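Response regulator (PDB 3N0R) probably acts as a phosphorylation-controlled anti-anti-sigma factor of the stress response, its two-component receiver domain governing a sigma-factor-like domain. Local coordinates at residues Pro29-Ile34 with Val74-Val79; Arg35-Ala40 with Phe120-Leu125; Glu162-Glu167 with Gly207-Asp212; Gly195-Ala200 with Asp223-Ile228; Phe256-Pro261 with Lys268-Gln273. The protein carries 1 engineered substitution. All blocks are in the same frame, centred on the assembly; numbering follows the deposited sequence.

Contact 1 of 5, residues Pro29-Ile34 with Val74-Val79; sequences PHLPYI and VALYRV
I34 and Y77 are the main partners where the first turns of helix 31-42 meet helix 72-84, a helix-helix junction inside the sigma2-like part of the protein. The contact is largely apolar. The isoleucine runs antiparallel to the tyrosine across one ring face: I34 CB lies 3.7 Å from Y77 CZ, CG1 follows over the CE2 side, and CD1 ends as a CH-pi donor 3.8 Å from the ring centroid, only 8° off the normal. With CG1 anti to the amide nitrogen (chi1 -165°), the branch is thrown forward over the ring.

L76, one residue earlier on the same helix, fills the flank of this pair. L76 CG sits 4.1 Å from I34 CD1, while the L76 CD2 methyl reaches H30 CB at 4.0 Å and also touches L31 CD2. V52 of helix 45-60 packs against L31 and I34, and F128 meets the Y77 ring edge-to-face.

The polar part is built around the Y77 hydroxyl, which is also hydrogen-bonded to the E126 carboxylate. I34 N comes near this OH but at a poor angle; its hydrogen goes to H30 O instead, closing the helical turn at 3.1 Å. H30 O accepts from I34 N, weakly from Y33 N, and from a bridging water. That water lies at the ring edge, in the tyrosine plane, and donates both ways: its oxygen is 2.8 Å from H30 O and 3.1 Å from Y77 OH.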
# COMPACT_ATOMS: atom_id res chain seq x y z
N PRO A 29 12.61 -11.84 5.39
CA PRO A 29 12.69 -10.39 5.62
C PRO A 29 11.78 -9.59 4.69
O PRO A 29 11.46 -8.44 5.01
CB PRO A 29 14.16 -10.06 5.33
CG PRO A 29 14.89 -11.36 5.46
CD PRO A 29 13.92 -12.42 5.04
N HIS A 30 11.36 -10.17 3.58
CA HIS A 30 10.59 -9.44 2.56
C HIS A 30 9.09 -9.64 2.69
O HIS A 30 8.32 -8.92 2.06
CB HIS A 30 11.09 -9.85 1.17
CG HIS A 30 12.57 -9.73 1.04
ND1 HIS A 30 13.22 -8.53 1.19
CD2 HIS A 30 13.54 -10.66 0.85
CE1 HIS A 30 14.52 -8.72 1.08
NE2 HIS A 30 14.74 -10.00 0.88
N LEU A 31 8.68 -10.60 3.52
CA LEU A 31 7.26 -10.91 3.65
C LEU A 31 6.39 -9.76 4.17
O LEU A 31 5.34 -9.50 3.59
CB LEU A 31 7.03 -12.20 4.44
CG LEU A 31 7.46 -13.47 3.69
CD1 LEU A 31 7.55 -14.64 4.66
CD2 LEU A 31 6.56 -13.80 2.51
N PRO A 32 6.82 -9.05 5.22
CA PRO A 32 5.94 -7.95 5.67
C PRO A 32 5.68 -6.93 4.56
O PRO A 32 4.56 -6.43 4.41
CB PRO A 32 6.73 -7.33 6.83
CG PRO A 32 7.58 -8.46 7.35
CD PRO A 32 7.97 -9.25 6.12
N TYR A 33 6.71 -6.63 3.77
CA TYR A 33 6.57 -5.58 2.77
C TYR A 33 5.77 -6.00 1.55
O TYR A 33 5.04 -5.18 0.97
CB TYR A 33 7.93 -4.98 2.44
CG TYR A 33 8.58 -4.50 3.71
CD1 TYR A 33 8.10 -3.37 4.36
CD2 TYR A 33 9.59 -5.23 4.31
CE1 TYR A 33 8.67 -2.94 5.55
CE2 TYR A 33 10.16 -4.82 5.50
CZ TYR A 33 9.69 -3.67 6.11
OH TYR A 33 10.26 -3.25 7.30
N ILE A 34 5.83 -7.27 1.18
CA ILE A 34 4.94 -7.73 0.12
C ILE A 34 3.49 -7.77 0.61
O ILE A 34 2.58 -7.53 -0.17
CB ILE A 34 5.39 -9.04 -0.57
CG1 ILE A 34 4.62 -9.22 -1.88
CG2 ILE A 34 5.24 -10.25 0.35
CD1 ILE A 34 5.16 -10.31 -2.77
N VAL A 74 13.10 -9.49 -5.43
CA VAL A 74 12.52 -9.40 -6.77
C VAL A 74 11.88 -10.74 -7.16
O VAL A 74 10.77 -10.77 -7.70
CB VAL A 74 13.56 -8.94 -7.80
CG1 VAL A 74 13.00 -9.04 -9.21
CG2 VAL A 74 14.01 -7.51 -7.50
N ALA A 75 12.59 -11.83 -6.90
CA ALA A 75 12.09 -13.16 -7.25
C ALA A 75 10.77 -13.48 -6.54
O ALA A 75 9.89 -14.11 -7.13
CB ALA A 75 13.12 -14.23 -6.94
N LEU A 76 10.64 -13.08 -5.28
CA LEU A 76 9.42 -13.31 -4.53
C LEU A 76 8.25 -12.55 -5.16
O LEU A 76 7.16 -13.10 -5.33
CB LEU A 76 9.60 -12.86 -3.08
CG LEU A 76 8.34 -12.82 -2.20
CD1 LEU A 76 7.67 -14.18 -2.13
CD2 LEU A 76 8.68 -12.30 -0.81
N TYR A 77 8.47 -11.28 -5.50
CA TYR A 77 7.40 -10.52 -6.15
C TYR A 77 7.04 -11.11 -7.51
O TYR A 77 5.88 -11.12 -7.90
CB TYR A 77 7.76 -9.03 -6.25
CG TYR A 77 7.57 -8.22 -4.97
CD1 TYR A 77 8.44 -8.36 -3.91
CD2 TYR A 77 6.56 -7.26 -4.86
CE1 TYR A 77 8.31 -7.61 -2.75
CE2 TYR A 77 6.42 -6.49 -3.70
CZ TYR A 77 7.31 -6.67 -2.65
OH TYR A 77 7.19 -5.91 -1.50
N ARG A 78 8.04 -11.59 -8.25
CA ARG A 78 7.76 -12.23 -9.53
C ARG A 78 6.84 -13.45 -9.35
O ARG A 78 5.89 -13.64 -10.10
CB ARG A 78 9.07 -12.62 -10.21
CG ARG A 78 8.90 -13.30 -11.54
CD ARG A 78 10.27 -13.55 -12.19
NE ARG A 78 10.14 -14.19 -13.49
CZ ARG A 78 11.16 -14.62 -14.22
NH1 ARG A 78 12.40 -14.48 -13.78
NH2 ARG A 78 10.94 -15.19 -15.40
N VAL A 79 7.13 -14.28 -8.35
CA VAL A 79 6.28 -15.43 -8.04
C VAL A 79 4.86 -14.97 -7.69
O VAL A 79 3.87 -15.54 -8.17
CB VAL A 79 6.90 -16.28 -6.92
CG1 VAL A 79 5.87 -17.21 -6.30
CG2 VAL A 79 8.09 -17.07 -7.49
O HOH W 1 9.48 -6.99 0.32

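Contact 2 of 5, residues Arg35-Ala40 with Phe120-Leu125; sequences RRYARA and FLLTAL
This is a buried helix-helix contact between the sigma2-like and sigma-like regions, in which Y37 and A40 of helix 31-42 pack on L121, L122 and L125 of helix 115-125. The two short segments run closer to antiparallel than parallel, at 130°, and their axes approach to 10.7 Å, with the Y37 ring reaching across. That ring leans toward the other helix with CG anti to the amide nitrogen (chi1 173°) and is met in two ways. L122 lays its CD2 methyl over one face, 4.0 Å from the centroid and shifted toward the CE1-CZ bond, whereas L121 CB comes in at the edge, 3.8 Å from Y37 CE1. The phenol oxygen, itself beside L122 CG, is hydrogen-bonded to H81 NE2.

One turn further along, the A40 methyl faces both L121 and L125, with L121 CD1 4.3 Å from A40 CB. At the other end R36, bent at chi3, passes its guanidinium near L125 O, which lies over one face of that flat group and too far away to be a bond; R36 NE instead forms a salt bridge with E126. The tightest apolar approach to the alanine is made by L125, whose CD2 methyl stands 3.7 Å from A40 CB.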
# COMPACT_ATOMS: atom_id res chain seq x y z
N ARG A 35 3.26 -7.98 1.91
CA ARG A 35 1.91 -7.77 2.45
C ARG A 35 1.48 -6.32 2.29
O ARG A 35 0.35 -6.06 1.90
CB ARG A 35 1.78 -8.22 3.91
CG ARG A 35 1.98 -9.72 4.12
CD ARG A 35 1.72 -10.14 5.58
NE ARG A 35 2.16 -11.53 5.75
CZ ARG A 35 3.29 -11.91 6.34
NH1 ARG A 35 4.09 -11.04 6.93
NH2 ARG A 35 3.60 -13.20 6.35
N ARG A 36 2.37 -5.36 2.56
CA ARG A 36 2.04 -3.96 2.36
C ARG A 36 1.61 -3.70 0.91
O ARG A 36 0.59 -3.06 0.65
CB ARG A 36 3.23 -3.06 2.73
CG ARG A 36 2.97 -1.59 2.46
CD ARG A 36 4.16 -0.74 2.85
NE ARG A 36 5.34 -1.10 2.07
CZ ARG A 36 6.58 -0.81 2.44
NH1 ARG A 36 6.79 -0.16 3.58
NH2 ARG A 36 7.60 -1.19 1.68
N TYR A 37 2.41 -4.21 -0.02
CA TYR A 37 2.09 -4.09 -1.44
C TYR A 37 0.72 -4.68 -1.76
O TYR A 37 -0.12 -4.04 -2.41
CB TYR A 37 3.18 -4.79 -2.26
CG TYR A 37 2.92 -4.91 -3.75
CD1 TYR A 37 2.94 -3.79 -4.58
CD2 TYR A 37 2.70 -6.14 -4.34
CE1 TYR A 37 2.74 -3.90 -5.94
CE2 TYR A 37 2.48 -6.27 -5.70
CZ TYR A 37 2.51 -5.14 -6.50
OH TYR A 37 2.32 -5.23 -7.85
N ALA A 38 0.50 -5.92 -1.33
CA ALA A 38 -0.72 -6.65 -1.69
C ALA A 38 -1.96 -5.98 -1.10
O ALA A 38 -3.01 -5.94 -1.75
CB ALA A 38 -0.61 -8.10 -1.26
N ARG A 39 -1.85 -5.50 0.13
CA ARG A 39 -2.95 -4.77 0.75
C ARG A 39 -3.25 -3.48 -0.00
O ARG A 39 -4.41 -3.16 -0.24
CB ARG A 39 -2.62 -4.43 2.20
CG ARG A 39 -2.53 -5.62 3.13
CD ARG A 39 -2.25 -5.17 4.54
NE ARG A 39 -1.81 -6.29 5.37
CZ ARG A 39 -1.38 -6.16 6.62
NH1 ARG A 39 -1.36 -4.97 7.23
NH2 ARG A 39 -0.95 -7.24 7.26
N ALA A 40 -2.22 -2.72 -0.37
CA ALA A 40 -2.43 -1.47 -1.08
C ALA A 40 -3.00 -1.69 -2.48
O ALA A 40 -3.80 -0.89 -2.96
CB ALA A 40 -1.13 -0.66 -1.16
N PHE A 120 3.31 1.25 -10.93
CA PHE A 120 3.43 2.41 -10.08
C PHE A 120 3.67 2.03 -8.62
O PHE A 120 4.54 2.58 -7.96
CB PHE A 120 2.19 3.29 -10.19
CG PHE A 120 2.28 4.54 -9.39
CD1 PHE A 120 2.98 5.64 -9.87
CD2 PHE A 120 1.71 4.61 -8.13
CE1 PHE A 120 3.10 6.78 -9.12
CE2 PHE A 120 1.83 5.75 -7.38
CZ PHE A 120 2.52 6.84 -7.88
N LEU A 121 2.90 1.08 -8.10
CA LEU A 121 3.13 0.69 -6.71
C LEU A 121 4.49 0.00 -6.50
O LEU A 121 5.14 0.23 -5.48
CB LEU A 121 2.00 -0.19 -6.18
CG LEU A 121 0.63 0.49 -6.07
CD1 LEU A 121 -0.35 -0.47 -5.42
CD2 LEU A 121 0.70 1.80 -5.28
N LEU A 122 4.92 -0.82 -7.45
CA LEU A 122 6.20 -1.50 -7.30
C LEU A 122 7.34 -0.49 -7.16
O LEU A 122 8.28 -0.71 -6.40
CB LEU A 122 6.46 -2.42 -8.51
CG LEU A 122 5.63 -3.70 -8.53
CD1 LEU A 122 5.75 -4.40 -9.88
CD2 LEU A 122 6.00 -4.66 -7.39
N THR A 123 7.26 0.60 -7.91
CA THR A 123 8.31 1.61 -7.89
C THR A 123 8.10 2.63 -6.77
O THR A 123 8.97 2.79 -5.90
CB THR A 123 8.47 2.29 -9.27
OG1 THR A 123 7.21 2.81 -9.72
CG2 THR A 123 9.03 1.29 -10.29
N ALA A 124 6.95 3.31 -6.76
CA ALA A 124 6.70 4.37 -5.78
C ALA A 124 6.47 3.88 -4.35
O ALA A 124 6.96 4.49 -3.40
CB ALA A 124 5.53 5.24 -6.24
N LEU A 125 5.70 2.81 -4.17
CA LEU A 125 5.42 2.30 -2.83
C LEU A 125 6.53 1.38 -2.33
O LEU A 125 6.97 1.50 -1.19
CB LEU A 125 4.07 1.59 -2.78
CG LEU A 125 3.61 1.16 -1.38
CD1 LEU A 125 3.31 2.37 -0.50
CD2 LEU A 125 2.39 0.27 -1.50

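Contact 3 of 5, residues Glu162-Glu167 with Gly207-Asp212; sequences EVLIIE and GLVLAD
The core of the receiver domain's parallel sheet is formed here, with strand 162-166 beside strand 208-212 and the acidic pair E167 and D212 at their C-terminal ends. The strands are almost exactly parallel, 7° apart, in the usual alternating pattern: L164 N donates to L208 O (3.0 Å), L210 N to L164 O (2.9 Å), I166 N to L210 O (2.8 Å) and D212 N to I166 O (2.8 Å). At the opposite end E162 O accepts from G207 N at 2.8 Å and only weakly from L208 N.

The side chains alternate between the sheet faces. V163 and L208 lie side by side on one of them, CG2 near CD2. On the other, I166 CD1 reaches V209 CG1 at 3.9 Å and its CB faces the A211 methyl.

At the acidic end, E167 folds back at chi2 (60°) so that its carboxylate meets that of D212 with the planes 78° apart; E167 OE2 and D212 OD2 are just 2.5 Å from each other. D212 is the predicted phosphoacceptor, not phosphorylated here, and D212 OD2 also forms a salt bridge with K260. E169 N donates to E167 OE1, and Q214 N to D212 OD1.

Strand 186-191 hydrogen-bonds to the far edge of strand 162-166, strand 236-240 lies beyond strand 208-212, and helix 170-182 covers the face that carries V163 and I165.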
# COMPACT_ATOMS: atom_id res chain seq x y z
N GLU A 162 -10.32 16.96 1.48
CA GLU A 162 -9.96 17.51 2.78
C GLU A 162 -9.30 16.44 3.63
O GLU A 162 -9.82 15.33 3.74
CB GLU A 162 -11.21 18.05 3.48
CG GLU A 162 -11.83 19.23 2.77
CD GLU A 162 -13.02 19.80 3.51
OE1 GLU A 162 -13.32 19.32 4.62
OE2 GLU A 162 -13.66 20.73 2.97
N VAL A 163 -8.17 16.79 4.22
CA VAL A 163 -7.35 15.82 4.94
C VAL A 163 -7.13 16.25 6.38
O VAL A 163 -6.72 17.40 6.64
CB VAL A 163 -5.99 15.64 4.24
CG1 VAL A 163 -5.17 14.59 4.95
CG2 VAL A 163 -6.21 15.27 2.78
N LEU A 164 -7.38 15.33 7.31
CA LEU A 164 -7.03 15.52 8.72
C LEU A 164 -5.78 14.71 9.04
O LEU A 164 -5.70 13.53 8.67
CB LEU A 164 -8.19 15.05 9.61
CG LEU A 164 -7.90 14.97 11.11
CD1 LEU A 164 -7.62 16.36 11.68
CD2 LEU A 164 -9.07 14.34 11.84
N ILE A 165 -4.82 15.35 9.69
CA ILE A 165 -3.62 14.66 10.15
C ILE A 165 -3.68 14.53 11.67
O ILE A 165 -4.00 15.51 12.35
CB ILE A 165 -2.35 15.44 9.72
CG1 ILE A 165 -2.24 15.48 8.20
CG2 ILE A 165 -1.09 14.83 10.36
CD1 ILE A 165 -1.32 16.54 7.68
N ILE A 166 -3.39 13.34 12.19
CA ILE A 166 -3.30 13.13 13.63
C ILE A 166 -1.88 12.68 13.96
O ILE A 166 -1.49 11.54 13.70
CB ILE A 166 -4.34 12.11 14.16
CG1 ILE A 166 -5.75 12.42 13.63
CG2 ILE A 166 -4.32 12.07 15.69
CD1 ILE A 166 -6.78 11.33 13.90
N GLU A 167 -1.09 13.61 14.48
CA GLU A 167 0.34 13.41 14.67
C GLU A 167 0.81 14.42 15.69
O GLU A 167 0.54 15.61 15.55
CB GLU A 167 1.08 13.61 13.35
CG GLU A 167 2.59 13.48 13.46
CD GLU A 167 3.01 12.13 13.96
OE1 GLU A 167 3.57 12.05 15.07
OE2 GLU A 167 2.77 11.13 13.25
N GLY A 207 -12.18 13.91 4.11
CA GLY A 207 -12.23 12.87 3.09
C GLY A 207 -11.11 11.86 3.23
O GLY A 207 -11.10 10.84 2.54
N LEU A 208 -10.15 12.13 4.11
CA LEU A 208 -9.00 11.26 4.30
C LEU A 208 -8.37 11.61 5.63
O LEU A 208 -8.29 12.79 5.98
CB LEU A 208 -7.98 11.46 3.18
CG LEU A 208 -6.64 10.73 3.28
CD1 LEU A 208 -6.82 9.21 3.19
CD2 LEU A 208 -5.69 11.22 2.19
N VAL A 209 -7.89 10.61 6.36
CA VAL A 209 -7.17 10.84 7.61
C VAL A 209 -5.83 10.12 7.55
O VAL A 209 -5.76 8.97 7.12
CB VAL A 209 -7.98 10.32 8.82
CG1 VAL A 209 -7.21 10.54 10.11
CG2 VAL A 209 -9.34 11.00 8.88
N LEU A 210 -4.78 10.82 7.97
CA LEU A 210 -3.48 10.19 8.19
C LEU A 210 -3.21 10.26 9.68
O LEU A 210 -3.19 11.34 10.26
CB LEU A 210 -2.37 10.93 7.44
CG LEU A 210 -2.39 10.86 5.91
CD1 LEU A 210 -1.03 10.51 5.33
CD2 LEU A 210 -3.47 9.93 5.38
N ALA A 211 -3.06 9.10 10.31
CA ALA A 211 -3.02 9.02 11.78
C ALA A 211 -1.85 8.21 12.27
O ALA A 211 -1.62 7.07 11.83
CB ALA A 211 -4.31 8.40 12.29
N ASP A 212 -1.12 8.77 13.23
CA ASP A 212 -0.05 8.03 13.87
C ASP A 212 -0.63 6.88 14.69
O ASP A 212 -1.65 7.03 15.36
CB ASP A 212 0.82 8.94 14.73
CG ASP A 212 2.23 8.38 14.91
OD1 ASP A 212 2.36 7.33 15.57
OD2 ASP A 212 3.19 8.97 14.36

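Contact 4 of 5, residues Gly195-Ala200 with Asp223-Ile228; sequences GEALEA and DAVKDI
V225 pushes its CG1 methyl against the backbone of helix 194-203, 3.6 Å from L198 CA and 3.7 Å from A197 O. Its chi1 of -65° sets that methyl anti to the carbonyl carbon and turns it into the shallow notch between the A197 and L198 side chains; A197 CB is 4.3 Å from V225 CG1. The backbones are close here, V225 CA and L198 CA being 5.7 Å apart.

L198 makes up the other wall and has the broadest reach. L198 CB stands 4.3 Å from A224 CB, and CG, anti to the amide nitrogen, carries CD1 along the opposing chain. L198 CD1 passes A224 O at 3.7 Å before ending on I228, whose CD1 it meets at 3.8 Å. The leucine and isoleucine chains cross at about a right angle, so their contact is made by methyl ends and not by alignment of whole side chains. L198 and I228 are partly exposed, whereas A197 and V225 are buried, and a glycerol molecule lies near the A224 side chain.

The contact joins two neighbouring helical connections of the receiver's doubly wound alpha/beta fold. Helix 194-203 is the crossover between strands 186-191 and 208-212, and helix 226-231, on which V201 packs through V225 and I228, belongs to the next connection, toward strand 236-240. Beneath them lies the sheet: A197 packs on I166 and A191, and A200 on L164 and D189, of strands 162-166 and 186-191.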
# COMPACT_ATOMS: atom_id res chain seq x y z
N GLY A 195 -8.32 13.89 21.49
CA GLY A 195 -9.36 14.88 21.73
C GLY A 195 -9.36 15.97 20.68
O GLY A 195 -10.43 16.40 20.22
N GLU A 196 -8.18 16.44 20.30
CA GLU A 196 -8.08 17.43 19.23
C GLU A 196 -8.62 16.86 17.92
O GLU A 196 -9.27 17.57 17.16
CB GLU A 196 -6.64 17.94 19.07
CG GLU A 196 -6.18 18.72 20.30
CD GLU A 196 -4.77 19.25 20.19
OE1 GLU A 196 -4.12 19.04 19.14
OE2 GLU A 196 -4.31 19.87 21.16
N ALA A 197 -8.36 15.58 17.67
CA ALA A 197 -8.88 14.94 16.46
C ALA A 197 -10.40 14.90 16.48
O ALA A 197 -11.05 15.17 15.48
CB ALA A 197 -8.31 13.54 16.30
N LEU A 198 -10.98 14.58 17.63
CA LEU A 198 -12.43 14.57 17.73
C LEU A 198 -13.03 15.97 17.55
O LEU A 198 -14.05 16.14 16.88
CB LEU A 198 -12.86 13.96 19.05
CG LEU A 198 -14.37 13.86 19.24
CD1 LEU A 198 -15.06 13.12 18.09
CD2 LEU A 198 -14.66 13.18 20.57
N GLU A 199 -12.38 16.98 18.12
CA GLU A 199 -12.82 18.35 17.90
C GLU A 199 -12.81 18.70 16.40
O GLU A 199 -13.76 19.29 15.88
CB GLU A 199 -11.91 19.30 18.66
CG GLU A 199 -12.39 20.73 18.68
CD GLU A 199 -11.59 21.59 19.64
OE1 GLU A 199 -10.46 21.19 20.01
OE2 GLU A 199 -12.10 22.66 20.03
N ALA A 200 -11.73 18.33 15.72
CA ALA A 200 -11.63 18.60 14.29
C ALA A 200 -12.74 17.93 13.48
O ALA A 200 -13.37 18.56 12.63
CB ALA A 200 -10.27 18.18 13.76
N ASP A 223 -8.40 6.65 17.69
CA ASP A 223 -9.39 5.97 18.53
C ASP A 223 -10.72 6.69 18.75
O ASP A 223 -11.78 6.06 18.74
CB ASP A 223 -8.79 5.57 19.89
CG ASP A 223 -8.02 4.27 19.82
OD1 ASP A 223 -8.10 3.59 18.78
OD2 ASP A 223 -7.36 3.91 20.82
N ALA A 224 -10.68 8.01 18.97
CA ALA A 224 -11.90 8.74 19.29
C ALA A 224 -12.70 9.13 18.06
O ALA A 224 -13.82 9.63 18.19
CB ALA A 224 -11.58 9.97 20.14
N VAL A 225 -12.14 8.92 16.87
CA VAL A 225 -12.85 9.27 15.65
C VAL A 225 -13.12 8.06 14.75
O VAL A 225 -13.80 8.18 13.72
CB VAL A 225 -12.13 10.39 14.86
CG1 VAL A 225 -12.12 11.68 15.67
CG2 VAL A 225 -10.71 9.96 14.47
N LYS A 226 -12.61 6.90 15.14
CA LYS A 226 -12.70 5.69 14.32
C LYS A 226 -14.14 5.36 13.92
O LYS A 226 -14.40 5.02 12.77
CB LYS A 226 -12.06 4.51 15.05
CG LYS A 226 -12.08 3.20 14.30
CD LYS A 226 -11.33 2.13 15.08
CE LYS A 226 -11.82 2.04 16.52
NZ LYS A 226 -11.03 1.06 17.32
N ASP A 227 -15.07 5.47 14.87
CA ASP A 227 -16.46 5.12 14.60
C ASP A 227 -17.12 6.08 13.61
O ASP A 227 -17.78 5.65 12.65
CB ASP A 227 -17.27 5.07 15.90
CG ASP A 227 -16.85 3.92 16.81
OD1 ASP A 227 -16.11 3.02 16.34
OD2 ASP A 227 -17.28 3.90 17.98
N ILE A 228 -16.95 7.38 13.85
CA ILE A 228 -17.50 8.42 12.99
C ILE A 228 -16.96 8.28 11.57
O ILE A 228 -17.72 8.34 10.60
CB ILE A 228 -17.17 9.83 13.52
CG1 ILE A 228 -17.83 10.08 14.88
CG2 ILE A 228 -17.62 10.90 12.52
CD1 ILE A 228 -17.25 11.27 15.62

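Contact 5 of 5, residues Phe256-Pro261 with Lys268-Gln273; sequences FLITKP and KAAIGQ
The chain is extended through F256, L257 and I258, and segment 268-273 of helix 264-277 passes beside it, the backbones coming nearest where the CA atoms of F256 and A270 are 6.2 Å apart. A270 CB points at the strand and lies 4.0 Å from L257 O. I258 turns its CG2 methyl toward the same alanine; I258 CG2 and A270 CB are 3.5 Å apart, tighter than usual, but this is doubtful because I258 is modelled in two positions.

This is the last beta-alpha unit of the receiver fold: edge strand 257-259 leads through K260 and the cis peptide before P261 into helix 264-277, which comes back to lie against the sheet. A K-P pair with a cis bond at this place is a receiver hallmark, and K260 NZ forms a salt bridge with E169.

F256, with CG anti to its carbonyl carbon (chi1 -51°), sends its ring out to Q273. F256 CE1 is 3.8 Å from Q273 CB, the two side chains crossing at about a right angle and the ring and amide planes standing 76° apart. A bend at chi2 (-56°) carries the Q273 amide away from the phenylalanine, so that OE1 accepts a hydrogen bond from R117 NH1.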
# COMPACT_ATOMS: atom_id res chain seq x y z
N PHE A 256 -3.65 0.54 4.66
CA PHE A 256 -2.76 1.56 4.11
C PHE A 256 -1.85 2.08 5.22
O PHE A 256 -2.32 2.42 6.30
CB PHE A 256 -3.55 2.72 3.49
CG PHE A 256 -4.61 2.28 2.50
CD1 PHE A 256 -4.26 1.75 1.26
CD2 PHE A 256 -5.96 2.39 2.82
CE1 PHE A 256 -5.24 1.33 0.36
CE2 PHE A 256 -6.94 1.98 1.93
CZ PHE A 256 -6.58 1.45 0.70
N LEU A 257 -0.57 2.17 4.89
CA LEU A 257 0.50 2.42 5.84
C LEU A 257 1.53 3.35 5.21
O LEU A 257 1.85 3.21 4.02
CB LEU A 257 1.15 1.08 6.21
CG LEU A 257 1.96 0.97 7.50
CD1 LEU A 257 1.11 1.33 8.70
CD2 LEU A 257 2.49 -0.45 7.64
N ILE A 258 2.04 4.29 6.00
CA ILE A 258 3.23 4.99 5.56
C ILE A 258 4.24 5.04 6.68
O ILE A 258 3.91 5.12 7.87
CB ILE A 258 2.95 6.42 5.07
CG1 ILE A 258 2.27 7.25 6.15
CG2 ILE A 258 2.13 6.40 3.79
CD1 ILE A 258 2.07 8.70 5.74
N THR A 259 5.50 4.94 6.28
CA THR A 259 6.60 4.94 7.22
C THR A 259 7.12 6.35 7.44
O THR A 259 7.27 7.12 6.49
CB THR A 259 7.75 4.07 6.68
OG1 THR A 259 7.25 2.75 6.43
CG2 THR A 259 8.90 4.00 7.68
N LYS A 260 7.38 6.68 8.69
CA LYS A 260 8.14 7.89 9.03
C LYS A 260 9.54 7.46 9.45
O LYS A 260 9.69 6.43 10.11
CB LYS A 260 7.44 8.68 10.14
CG LYS A 260 7.21 7.89 11.42
CD LYS A 260 6.66 8.75 12.56
CE LYS A 260 6.43 7.91 13.81
NZ LYS A 260 5.95 8.72 14.96
N PRO A 261 10.59 8.21 9.05
CA PRO A 261 10.55 9.43 8.23
C PRO A 261 10.09 9.15 6.79
O PRO A 261 10.27 8.05 6.29
CB PRO A 261 12.01 9.90 8.24
CG PRO A 261 12.80 8.66 8.45
CD PRO A 261 11.97 7.80 9.35
N LYS A 268 2.68 9.59 -1.81
CA LYS A 268 1.85 9.73 -3.01
C LYS A 268 1.15 8.42 -3.31
O LYS A 268 -0.04 8.40 -3.62
CB LYS A 268 2.68 10.16 -4.23
CG LYS A 268 1.88 10.09 -5.53
CD LYS A 268 2.67 10.57 -6.75
CE LYS A 268 2.74 12.09 -6.81
NZ LYS A 268 2.80 12.59 -8.21
N ALA A 269 1.89 7.31 -3.23
CA ALA A 269 1.31 6.01 -3.55
C ALA A 269 0.22 5.61 -2.55
O ALA A 269 -0.84 5.14 -2.96
CB ALA A 269 2.40 4.94 -3.62
N ALA A 270 0.49 5.76 -1.25
CA ALA A 270 -0.49 5.36 -0.25
C ALA A 270 -1.76 6.21 -0.34
O ALA A 270 -2.87 5.68 -0.30
CB ALA A 270 0.12 5.43 1.14
N ILE A 271 -1.60 7.52 -0.45
CA ILE A 271 -2.74 8.40 -0.62
C ILE A 271 -3.48 8.08 -1.92
O ILE A 271 -4.71 8.02 -1.95
CB ILE A 271 -2.33 9.88 -0.56
CG1 ILE A 271 -1.86 10.22 0.86
CG2 ILE A 271 -3.47 10.79 -1.01
CD1 ILE A 271 -1.31 11.62 1.01
N GLY A 272 -2.73 7.86 -3.00
CA GLY A 272 -3.33 7.50 -4.27
C GLY A 272 -4.22 6.28 -4.19
O GLY A 272 -5.30 6.25 -4.79
N GLN A 273 -3.78 5.25 -3.47
CA GLN A 273 -4.59 4.04 -3.32
C GLN A 273 -5.79 4.25 -2.40
O GLN A 273 -6.89 3.79 -2.71
CB GLN A 273 -3.75 2.87 -2.82
CG GLN A 273 -2.71 2.42 -3.84
CD GLN A 273 -3.34 2.07 -5.16
OE1 GLN A 273 -3.33 2.87 -6.10
NE2 GLN A 273 -3.91 0.86 -5.25

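Overall arrangement
Contacts 1 and 2 share helix 31-42 and touch directly: Y77 CE2 packs on Y37 CD2 at 3.8 Å and Y77 CD2 on L122 CD2 at 3.7 Å. Contact 5 joins this helical half to the receiver, since Q273 NE2 lies 2.9 Å from A40 O, a probable hydrogen bond, and A269 CB is 3.8 Å from L125 CB. It also reaches the predicted phosphorylation site of contact 3, with K260 NZ 2.8 Å from D212 OD2. On the sheet face that carries L164 and I166, contact 4 rests on contact 3 through I166 CD1 and A197 CB, 3.6 Å apart. Contacts 1 and 4 are farthest apart, about 36 Å between centres.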